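PDB 5COZ: regulatory protein YycH-like domain-containing protein from Eubacterium rectale, which is of unknown function but resembles YycH-type regulatory proteins and is probably made with a lipoprotein-type signal, consistent with a regulatory role outside the cytoplasm. Local coordinates for residues Lys75-Met80 against Glu105-Asp110; Ile181-Lys186 against Met216-Tyr221; Ser281-Lys286 against Gly352-Ile357. One frame throughout, in Å; residues are numbered along the deposited sequence.

Interaction 1: residues Lys75-Met80 against Glu105-Asp110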
loop_
_atom_site.group_PDB
_atom_site.type_symbol
_atom_site.label_atom_id
_atom_site.label_comp_id
_atom_site.label_asym_id
_atom_site.label_seq_id
_atom_site.Cartn_x
_atom_site.Cartn_y
_atom_site.Cartn_z
ATOM N N LYS A 75 3.256 6.710 -25.017
ATOM C CA LYS A 75 3.603 6.530 -23.613
ATOM C C LYS A 75 3.110 5.197 -23.104
ATOM O O LYS A 75 3.775 4.551 -22.293
ATOM C CB LYS A 75 2.979 7.643 -22.749
ATOM C CG LYS A 75 3.642 8.998 -22.876
ATOM C CD LYS A 75 2.904 9.974 -21.965
ATOM C CE LYS A 75 3.679 11.231 -21.722
ATOM N NZ LYS A 75 2.904 12.188 -20.886
ATOM N N CYS A 76 1.900 4.796 -23.559
ATOM C CA CYS A 76 1.312 3.534 -23.153
ATOM C C CYS A 76 2.202 2.376 -23.597
ATOM O O CYS A 76 2.498 1.468 -22.812
ATOM C CB CYS A 76 -0.079 3.408 -23.750
ATOM S SG CYS A 76 -0.936 1.930 -23.193
ATOM N N TYR A 77 2.609 2.390 -24.876
ATOM C CA TYR A 77 3.427 1.317 -25.410
ATOM C C TYR A 77 4.815 1.322 -24.782
ATOM O O TYR A 77 5.390 0.242 -24.608
ATOM C CB TYR A 77 3.498 1.392 -26.946
ATOM C CG TYR A 77 2.299 0.768 -27.645
ATOM C CD1 TYR A 77 0.992 1.132 -27.299
ATOM C CD2 TYR A 77 2.470 -0.133 -28.693
ATOM C CE1 TYR A 77 -0.109 0.589 -27.957
ATOM C CE2 TYR A 77 1.377 -0.656 -29.384
ATOM C CZ TYR A 77 0.088 -0.293 -29.004
ATOM O OH TYR A 77 -0.976 -0.809 -29.702
ATOM N N ASP A 78 5.330 2.507 -24.426
ATOM C CA ASP A 78 6.619 2.566 -23.717
ATOM C C ASP A 78 6.510 1.843 -22.362
ATOM O O ASP A 78 7.417 1.096 -21.997
ATOM C CB ASP A 78 7.064 4.022 -23.518
ATOM C CG ASP A 78 7.539 4.706 -24.790
ATOM O OD1 ASP A 78 7.902 3.988 -25.758
ATOM O OD2 ASP A 78 7.626 5.948 -24.790
ATOM N N LEU A 79 5.384 2.044 -21.643
ATOM C CA LEU A 79 5.169 1.357 -20.378
ATOM C C LEU A 79 5.023 -0.165 -20.640
ATOM O O LEU A 79 5.609 -0.996 -19.924
ATOM C CB LEU A 79 3.939 1.931 -19.696
ATOM C CG LEU A 79 3.538 1.239 -18.376
ATOM C CD1 LEU A 79 4.705 1.232 -17.369
ATOM C CD2 LEU A 79 2.273 1.905 -17.790
HETATM N N MSE A 80 4.279 -0.539 -21.696
HETATM C CA MSE A 80 4.122 -1.921 -22.073
HETATM C C MSE A 80 5.503 -2.600 -22.250
HETATM O O MSE A 80 5.684 -3.720 -21.786
HETATM C CB MSE A 80 3.256 -2.062 -23.360
HETATM C CG MSE A 80 3.161 -3.517 -23.870
HETATM SE SE MSE A 80 4.646 -4.049 -25.041
HETATM C CE MSE A 80 4.265 -2.785 -26.532
ATOM N N GLU A 105 -9.053 4.571 -22.314
ATOM C CA GLU A 105 -8.477 3.598 -23.247
ATOM C C GLU A 105 -7.925 2.406 -22.478
ATOM O O GLU A 105 -7.331 2.579 -21.424
ATOM C CB GLU A 105 -7.359 4.213 -24.126
ATOM C CG GLU A 105 -7.739 5.482 -24.883
ATOM C CD GLU A 105 -9.025 5.381 -25.685
ATOM O OE1 GLU A 105 -9.198 4.368 -26.397
ATOM O OE2 GLU A 105 -9.882 6.286 -25.559
ATOM N N ILE A 106 -8.172 1.205 -22.978
ATOM C CA ILE A 106 -7.693 -0.032 -22.350
ATOM C C ILE A 106 -6.914 -0.821 -23.388
ATOM O O ILE A 106 -7.447 -1.114 -24.460
ATOM C CB ILE A 106 -8.911 -0.850 -21.822
ATOM C CG1 ILE A 106 -9.739 -0.036 -20.797
ATOM C CG2 ILE A 106 -8.489 -2.235 -21.260
ATOM C CD1 ILE A 106 -11.211 -0.455 -20.713
ATOM N N TYR A 107 -5.644 -1.128 -23.086
ATOM C CA TYR A 107 -4.796 -1.902 -23.986
ATOM C C TYR A 107 -4.404 -3.190 -23.346
ATOM O O TYR A 107 -3.996 -3.198 -22.178
ATOM C CB TYR A 107 -3.532 -1.138 -24.361
ATOM C CG TYR A 107 -3.781 0.038 -25.255
ATOM C CD1 TYR A 107 -3.762 -0.099 -26.640
ATOM C CD2 TYR A 107 -4.034 1.301 -24.724
ATOM C CE1 TYR A 107 -3.955 0.993 -27.472
ATOM C CE2 TYR A 107 -4.233 2.407 -25.550
ATOM C CZ TYR A 107 -4.201 2.243 -26.925
ATOM O OH TYR A 107 -4.393 3.324 -27.755
ATOM N N LEU A 108 -4.477 -4.270 -24.111
ATOM C CA LEU A 108 -4.110 -5.596 -23.639
ATOM C C LEU A 108 -3.128 -6.253 -24.558
ATOM O O LEU A 108 -3.245 -6.134 -25.784
ATOM C CB LEU A 108 -5.353 -6.517 -23.532
ATOM C CG LEU A 108 -6.576 -5.941 -22.782
ATOM C CD1 LEU A 108 -7.704 -6.948 -22.760
ATOM C CD2 LEU A 108 -6.250 -5.600 -21.351
ATOM N N TRP A 109 -2.206 -7.029 -23.983
ATOM C CA TRP A 109 -1.270 -7.874 -24.734
ATOM C C TRP A 109 -1.315 -9.240 -24.098
ATOM O O TRP A 109 -1.067 -9.362 -22.898
ATOM C CB TRP A 109 0.167 -7.326 -24.731
ATOM C CG TRP A 109 0.320 -6.070 -25.511
ATOM C CD1 TRP A 109 0.745 -5.956 -26.806
ATOM C CD2 TRP A 109 0.051 -4.748 -25.056
ATOM N NE1 TRP A 109 0.757 -4.638 -27.184
ATOM C CE2 TRP A 109 0.383 -3.867 -26.114
ATOM C CE3 TRP A 109 -0.366 -4.202 -23.820
ATOM C CZ2 TRP A 109 0.280 -2.475 -25.989
ATOM C CZ3 TRP A 109 -0.440 -2.821 -23.691
ATOM C CH2 TRP A 109 -0.162 -1.978 -24.782
ATOM N N ASP A 110 -1.654 -10.259 -24.876
ATOM C CA ASP A 110 -1.785 -11.592 -24.318
ATOM C C ASP A 110 -0.978 -12.608 -25.084
ATOM O O ASP A 110 -0.986 -12.618 -26.317
ATOM C CB ASP A 110 -3.278 -11.992 -24.370
ATOM C CG ASP A 110 -4.121 -11.223 -23.380
ATOM O OD1 ASP A 110 -4.096 -11.578 -22.188
ATOM O OD2 ASP A 110 -4.755 -10.223 -23.787
#
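Trp109 takes Met80 over its face and Tyr77 at its edge. Selenomethionine Met80 lays CG over the centre of the six-membered ring, 3.4 Å from the centroid and only 5° off the normal. The bend at chi2 (-86°) puts SE over the five-membered ring, 4.5 Å from that centroid, in a Met-aromatic contact, and the turn at chi3 then brings CE to the rim, 4.0 Å from Trp109 NE1. At the indole edge, Trp109 CZ2 points into the face of Tyr77, and planes 82° apart identify a T-shaped pair. Tyr77 in turn directs its own edge toward the Tyr107 face, offset, with CE1 of Tyr77 3.9 Å from CE1 of Tyr107. The three rings form an aromatic cluster that seats helix 73-87 on one face of strand 104-111, the two segment axes running 32° from parallel. Tight packing continues at Cys76, whose SG approaches Tyr107 CD2 at 3.5 Å, obliquely to the ring, with Ile120 of strand 116-120 beside it. Cys76, Tyr107 and Trp109 are buried; Tyr77 and Met80, by contrast, pack closely where they meet the rings yet remain partly exposed to solvent, and the Tyr77 hydroxyl makes a weak hydrogen bond with Gln96 NE2.

Interaction 2: residues Ile181-Lys186 against Met216-Tyr221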
loop_
_atom_site.group_PDB
_atom_site.type_symbol
_atom_site.label_atom_id
_atom_site.label_comp_id
_atom_site.label_asym_id
_atom_site.label_seq_id
_atom_site.Cartn_x
_atom_site.Cartn_y
_atom_site.Cartn_z
ATOM N N ILE A 181 9.393 5.095 -11.455
ATOM C CA ILE A 181 8.465 5.357 -10.374
ATOM C C ILE A 181 9.275 5.586 -9.116
ATOM O O ILE A 181 9.900 4.645 -8.603
ATOM C CB ILE A 181 7.433 4.198 -10.182
ATOM C CG1 ILE A 181 6.666 3.879 -11.488
ATOM C CG2 ILE A 181 6.454 4.542 -9.013
ATOM C CD1 ILE A 181 5.804 2.604 -11.399
ATOM N N ASN A 182 9.276 6.824 -8.612
ATOM C CA ASN A 182 9.953 7.130 -7.350
ATOM C C ASN A 182 9.175 6.484 -6.223
ATOM O O ASN A 182 7.943 6.634 -6.165
ATOM C CB ASN A 182 10.040 8.637 -7.122
ATOM C CG ASN A 182 11.191 9.304 -7.837
ATOM O OD1 ASN A 182 11.994 8.667 -8.544
ATOM N ND2 ASN A 182 11.302 10.609 -7.661
ATOM N N VAL A 183 9.873 5.753 -5.357
ATOM C CA VAL A 183 9.231 5.065 -4.249
ATOM C C VAL A 183 10.013 5.334 -2.963
ATOM O O VAL A 183 11.213 5.648 -3.027
ATOM C CB VAL A 183 9.093 3.525 -4.494
ATOM C CG1 VAL A 183 8.176 3.221 -5.690
ATOM C CG2 VAL A 183 10.459 2.848 -4.661
ATOM N N CYS A 184 9.364 5.140 -1.813
ATOM C CA CYS A 184 10.103 5.235 -0.540
ATOM C C CYS A 184 11.203 4.185 -0.470
ATOM O O CYS A 184 11.068 3.083 -1.028
ATOM C CB CYS A 184 9.170 5.069 0.653
ATOM S SG CYS A 184 7.853 6.294 0.719
ATOM N N GLU A 185 12.251 4.469 0.318
ATOM C CA GLU A 185 13.304 3.497 0.535
ATOM C C GLU A 185 12.759 2.260 1.242
ATOM O O GLU A 185 13.168 1.146 0.897
ATOM C CB GLU A 185 14.449 4.114 1.351
ATOM C CG GLU A 185 15.145 5.235 0.607
ATOM C CD GLU A 185 16.413 5.801 1.225
ATOM O OE1 GLU A 185 16.990 5.160 2.136
ATOM O OE2 GLU A 185 16.850 6.879 0.762
ATOM N N LYS A 186 11.817 2.429 2.189
ATOM C CA LYS A 186 11.222 1.302 2.885
ATOM C C LYS A 186 10.154 0.632 2.019
ATOM O O LYS A 186 9.252 1.279 1.490
ATOM C CB LYS A 186 10.610 1.729 4.229
ATOM C CG LYS A 186 9.898 0.573 4.956
ATOM C CD LYS A 186 9.339 0.982 6.291
ATOM C CE LYS A 186 8.564 -0.170 6.911
ATOM N NZ LYS A 186 8.269 0.114 8.367
HETATM N N MSE A 216 5.962 -1.668 -2.716
HETATM C CA MSE A 216 6.727 -0.419 -2.733
HETATM C C MSE A 216 5.739 0.712 -2.770
HETATM O O MSE A 216 4.594 0.528 -3.168
HETATM C CB MSE A 216 7.690 -0.362 -3.898
HETATM C CG MSE A 216 8.436 -1.665 -4.007
HETATM SE SE MSE A 216 9.592 -1.698 -5.499
HETATM C CE MSE A 216 10.918 -1.121 -4.684
ATOM N N PHE A 217 6.155 1.887 -2.281
ATOM C CA PHE A 217 5.217 2.965 -2.113
ATOM C C PHE A 217 5.591 4.218 -2.892
ATOM O O PHE A 217 6.453 4.978 -2.476
ATOM C CB PHE A 217 5.097 3.273 -0.602
ATOM C CG PHE A 217 4.765 2.033 0.201
ATOM C CD1 PHE A 217 3.509 1.440 0.106
ATOM C CD2 PHE A 217 5.747 1.385 0.948
ATOM C CE1 PHE A 217 3.228 0.251 0.780
ATOM C CE2 PHE A 217 5.466 0.195 1.634
ATOM C CZ PHE A 217 4.199 -0.356 1.564
ATOM N N PRO A 218 4.925 4.434 -4.041
ATOM C CA PRO A 218 5.163 5.660 -4.840
ATOM C C PRO A 218 5.050 6.893 -3.950
ATOM O O PRO A 218 4.123 6.998 -3.130
ATOM C CB PRO A 218 4.050 5.618 -5.878
ATOM C CG PRO A 218 3.872 4.114 -6.105
ATOM C CD PRO A 218 3.937 3.547 -4.699
ATOM N N ASP A 219 6.022 7.813 -4.083
ATOM C CA ASP A 219 6.040 8.941 -3.188
ATOM C C ASP A 219 6.423 10.235 -3.878
ATOM O O ASP A 219 6.765 10.253 -5.065
ATOM C CB ASP A 219 7.051 8.639 -2.049
ATOM C CG ASP A 219 8.534 8.588 -2.380
ATOM O OD1 ASP A 219 8.884 8.362 -3.565
ATOM O OD2 ASP A 219 9.351 8.725 -1.438
ATOM N N VAL A 220 6.360 11.332 -3.114
ATOM C CA VAL A 220 6.788 12.651 -3.572
ATOM C C VAL A 220 7.270 13.359 -2.300
ATOM O O VAL A 220 6.678 13.158 -1.233
ATOM C CB VAL A 220 5.685 13.387 -4.388
ATOM C CG1 VAL A 220 4.461 13.732 -3.546
ATOM C CG2 VAL A 220 6.244 14.631 -5.081
ATOM N N TYR A 221 8.408 14.060 -2.373
ATOM C CA TYR A 221 9.021 14.702 -1.191
ATOM C C TYR A 221 9.229 13.683 -0.061
ATOM O O TYR A 221 9.151 14.020 1.131
ATOM C CB TYR A 221 8.229 15.935 -0.729
ATOM C CG TYR A 221 8.219 16.988 -1.813
ATOM C CD1 TYR A 221 9.389 17.646 -2.179
ATOM C CD2 TYR A 221 7.051 17.284 -2.511
ATOM C CE1 TYR A 221 9.408 18.552 -3.241
ATOM C CE2 TYR A 221 7.047 18.212 -3.548
ATOM C CZ TYR A 221 8.225 18.840 -3.910
ATOM O OH TYR A 221 8.225 19.727 -4.945
HETATM O O HOH W 1 6.279 8.633 -7.296
HETATM O O HOH W 2 8.180 11.567 -6.960
HETATM O O HOH W 3 8.714 1.718 -1.132
#
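Val183 and Pro218 form a single beta bridge, CA to CA 4.2 Å, between chain directions 110° apart, framed by two hydrogen bonds: Asp219 N to Asn182 O at 3.1 Å, with the donor 38° above the carbonyl plane, and Cys184 N to Phe217 O at 3.0 Å. Among the side chains, Asp219 holds CG between its backbone N and carbonyl carbon (chi1 69°), which folds the carboxylate back over the Val183-Cys184 peptide and leaves CB 3.7 Å from Cys184 SG. An alanine here is likely to open a gap over that peptide and leave Cys184 SG without the carboxylate oxygen OD2 beside it. On the apolar side, Ile181 CG2 lies beside Pro218 CG at 3.9 Å. Water extends the link, since one molecule accepts from Phe217 N and donates to the carbonyls of Cys184 and Lys186. A CA-H...O contact also joins Pro218 CA to Asn182 O at 3.2 Å. The bridge joins the loop after helix 165-178 to strand 211-220. Selenomethionine Met216 of that strand packs on Ala172, Val173 and Ala176 of the helix, and strand 244-249 runs alongside, its Leu244 in touch with Val183.

Interaction 3: residues Ser281-Lys286 against Gly352-Ile357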
loop_
_atom_site.group_PDB
_atom_site.type_symbol
_atom_site.label_atom_id
_atom_site.label_comp_id
_atom_site.label_asym_id
_atom_site.label_seq_id
_atom_site.Cartn_x
_atom_site.Cartn_y
_atom_site.Cartn_z
ATOM N N SER A 281 -1.833 10.615 21.289
ATOM C CA SER A 281 -2.624 10.906 22.479
ATOM C C SER A 281 -4.095 11.206 22.107
ATOM O O SER A 281 -5.005 10.738 22.798
ATOM C CB SER A 281 -2.004 12.053 23.264
ATOM O OG SER A 281 -2.039 13.227 22.479
ATOM N N LYS A 282 -4.334 11.918 21.006
ATOM C CA LYS A 282 -5.685 12.234 20.572
ATOM C C LYS A 282 -6.405 10.943 20.114
ATOM O O LYS A 282 -7.583 10.730 20.431
ATOM C CB LYS A 282 -5.581 13.267 19.433
ATOM C CG LYS A 282 -6.828 13.968 19.069
ATOM C CD LYS A 282 -6.421 15.239 18.365
ATOM C CE LYS A 282 -7.639 15.957 17.976
ATOM N NZ LYS A 282 -7.250 17.162 17.238
ATOM N N GLU A 283 -5.680 10.070 19.409
ATOM C CA GLU A 283 -6.275 8.823 18.919
ATOM C C GLU A 283 -6.585 7.869 20.087
ATOM O O GLU A 283 -7.652 7.254 20.092
ATOM C CB GLU A 283 -5.336 8.176 17.913
ATOM C CG GLU A 283 -5.839 6.829 17.405
ATOM C CD GLU A 283 -7.034 6.835 16.472
ATOM O OE1 GLU A 283 -7.607 7.912 16.187
ATOM O OE2 GLU A 283 -7.415 5.722 16.041
ATOM N N VAL A 284 -5.712 7.809 21.101
ATOM C CA VAL A 284 -6.009 6.987 22.280
ATOM C C VAL A 284 -7.260 7.533 22.982
ATOM O O VAL A 284 -8.092 6.740 23.431
ATOM C CB VAL A 284 -4.787 6.918 23.207
ATOM C CG1 VAL A 284 -5.165 6.542 24.645
ATOM C CG2 VAL A 284 -3.741 5.971 22.642
ATOM N N ASP A 285 -7.405 8.876 23.089
ATOM C CA ASP A 285 -8.584 9.432 23.742
ATOM C C ASP A 285 -9.851 9.007 22.979
ATOM O O ASP A 285 -10.856 8.677 23.613
ATOM C CB ASP A 285 -8.462 10.950 23.834
ATOM C CG ASP A 285 -9.369 11.579 24.871
ATOM O OD1 ASP A 285 -9.326 11.136 26.065
ATOM O OD2 ASP A 285 -10.061 12.564 24.527
ATOM N N LYS A 286 -9.779 8.961 21.632
ATOM C CA LYS A 286 -10.914 8.536 20.806
ATOM C C LYS A 286 -11.206 7.051 21.013
ATOM O O LYS A 286 -12.345 6.663 21.254
ATOM C CB LYS A 286 -10.615 8.808 19.318
ATOM C CG LYS A 286 -11.732 8.372 18.347
ATOM C CD LYS A 286 -11.404 7.075 17.585
ATOM C CE LYS A 286 -12.314 6.891 16.388
ATOM N NZ LYS A 286 -12.155 5.546 15.765
ATOM N N GLY A 352 -4.319 18.511 13.051
ATOM C CA GLY A 352 -4.771 17.444 13.938
ATOM C C GLY A 352 -6.268 17.200 13.839
ATOM O O GLY A 352 -6.794 16.418 14.620
ATOM N N GLU A 353 -6.973 17.871 12.898
ATOM C CA GLU A 353 -8.409 17.602 12.661
ATOM C C GLU A 353 -8.579 16.111 12.390
ATOM O O GLU A 353 -7.933 15.580 11.488
ATOM C CB GLU A 353 -8.902 18.383 11.443
ATOM C CG GLU A 353 -10.344 18.027 11.062
ATOM C CD GLU A 353 -10.913 18.754 9.857
ATOM O OE1 GLU A 353 -10.213 19.615 9.271
ATOM O OE2 GLU A 353 -12.069 18.434 9.485
ATOM N N GLU A 354 -9.486 15.471 13.121
ATOM C CA GLU A 354 -9.802 14.072 12.899
ATOM C C GLU A 354 -10.898 13.955 11.857
ATOM O O GLU A 354 -11.966 14.570 12.000
ATOM C CB GLU A 354 -10.257 13.420 14.201
ATOM C CG GLU A 354 -10.348 11.924 13.986
ATOM C CD GLU A 354 -10.816 11.103 15.161
ATOM O OE1 GLU A 354 -11.510 11.651 16.051
ATOM O OE2 GLU A 354 -10.538 9.883 15.148
ATOM N N TYR A 355 -10.651 13.165 10.821
ATOM C CA TYR A 355 -11.650 12.945 9.775
ATOM C C TYR A 355 -12.599 11.848 10.170
ATOM O O TYR A 355 -12.231 10.910 10.868
ATOM C CB TYR A 355 -10.968 12.612 8.459
ATOM C CG TYR A 355 -10.111 13.737 7.938
ATOM C CD1 TYR A 355 -10.569 15.057 7.952
ATOM C CD2 TYR A 355 -8.840 13.493 7.428
ATOM C CE1 TYR A 355 -9.782 16.096 7.459
ATOM C CE2 TYR A 355 -8.059 14.514 6.910
ATOM C CZ TYR A 355 -8.542 15.813 6.909
ATOM O OH TYR A 355 -7.781 16.819 6.402
ATOM N N ARG A 356 -13.835 11.958 9.697
ATOM C CA ARG A 356 -14.887 10.974 9.949
ATOM C C ARG A 356 -14.615 9.732 9.110
ATOM O O ARG A 356 -14.455 9.857 7.890
ATOM C CB ARG A 356 -16.245 11.621 9.587
ATOM C CG ARG A 356 -17.413 10.669 9.351
ATOM C CD ARG A 356 -18.674 11.428 8.981
ATOM N NE ARG A 356 -18.781 11.731 7.545
ATOM C CZ ARG A 356 -18.780 12.959 7.027
ATOM N NH1 ARG A 356 -18.640 14.020 7.815
ATOM N NH2 ARG A 356 -18.913 13.135 5.714
ATOM N N ILE A 357 -14.427 8.561 9.766
ATOM C CA ILE A 357 -14.228 7.300 9.036
ATOM C C ILE A 357 -15.422 6.426 9.396
ATOM O O ILE A 357 -15.524 5.977 10.542
ATOM C CB ILE A 357 -12.871 6.560 9.301
ATOM C CG1 ILE A 357 -11.630 7.497 9.233
ATOM C CG2 ILE A 357 -12.727 5.337 8.353
ATOM C CD1 ILE A 357 -11.346 8.210 7.894
#
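Lys282 swings CG opposite its backbone N (chi1 -166°) and then runs extended to its end, which carries NZ from the helix to Gly352 O. Glu354 likewise reaches out straight beyond CG, whereas Lys286, in the conformer given, bends at chi2 (-104°) and passes across it. The arrangement is a helix-to-loop contact: helix 276-288 faces the C-terminal segment that follows strand 338-348, on the part of the protein built round the mixed sheet. It is thin, burying 180 Å² in all, and its one direct polar link is the hydrogen bond from Lys282 NZ to Gly352 O at 2.8 Å. The ammonium approaches from above the carbonyl plane, 57° out of it. Deeper in, the acidic ends of Glu283 and Glu354 come together with their carboxylates nearly perpendicular. Asp345 adds a third acid, so one of these groups may have a raised pKa. Tyr347 OH is hydrogen-bonded to Glu283 OE1, and Lys286 NZ, from the helix itself, forms a salt bridge with Asp345, which probably offsets part of the charge. Toward Glu354 this conformer of the lysine offers mainly its methylenes, with CE of Lys286 3.7 Å from OE2 of Glu354 and NZ 4.7 Å from that same oxygen. On its other side the Glu354 carboxylate meets its fellow acid, OE2 of Glu354 lying 3.7 Å from OE1 of Glu283.

In the fold
The three contacts come one after another along the chain, with no overlap. Interactions 1 and 2 reach the same antiparallel sheet, through strands 104-111 and 211-220; their centres lie about 23 Å apart and their nearest atoms about 6 Å, without touching. Interaction 3 belongs to the other part of the fold, against the mixed sheet: its centre is about 26 Å from that of interaction 2 and about 42 Å from that of interaction 1, on the opposite side of the chain's centre from the latter. Interaction 2, about 11 Å from the centre of the chain, is the most central. The sodium ion, bound by Gln208 and Asp210, is held just before strand 211-220, which supplies Met216-Val220 to interaction 2.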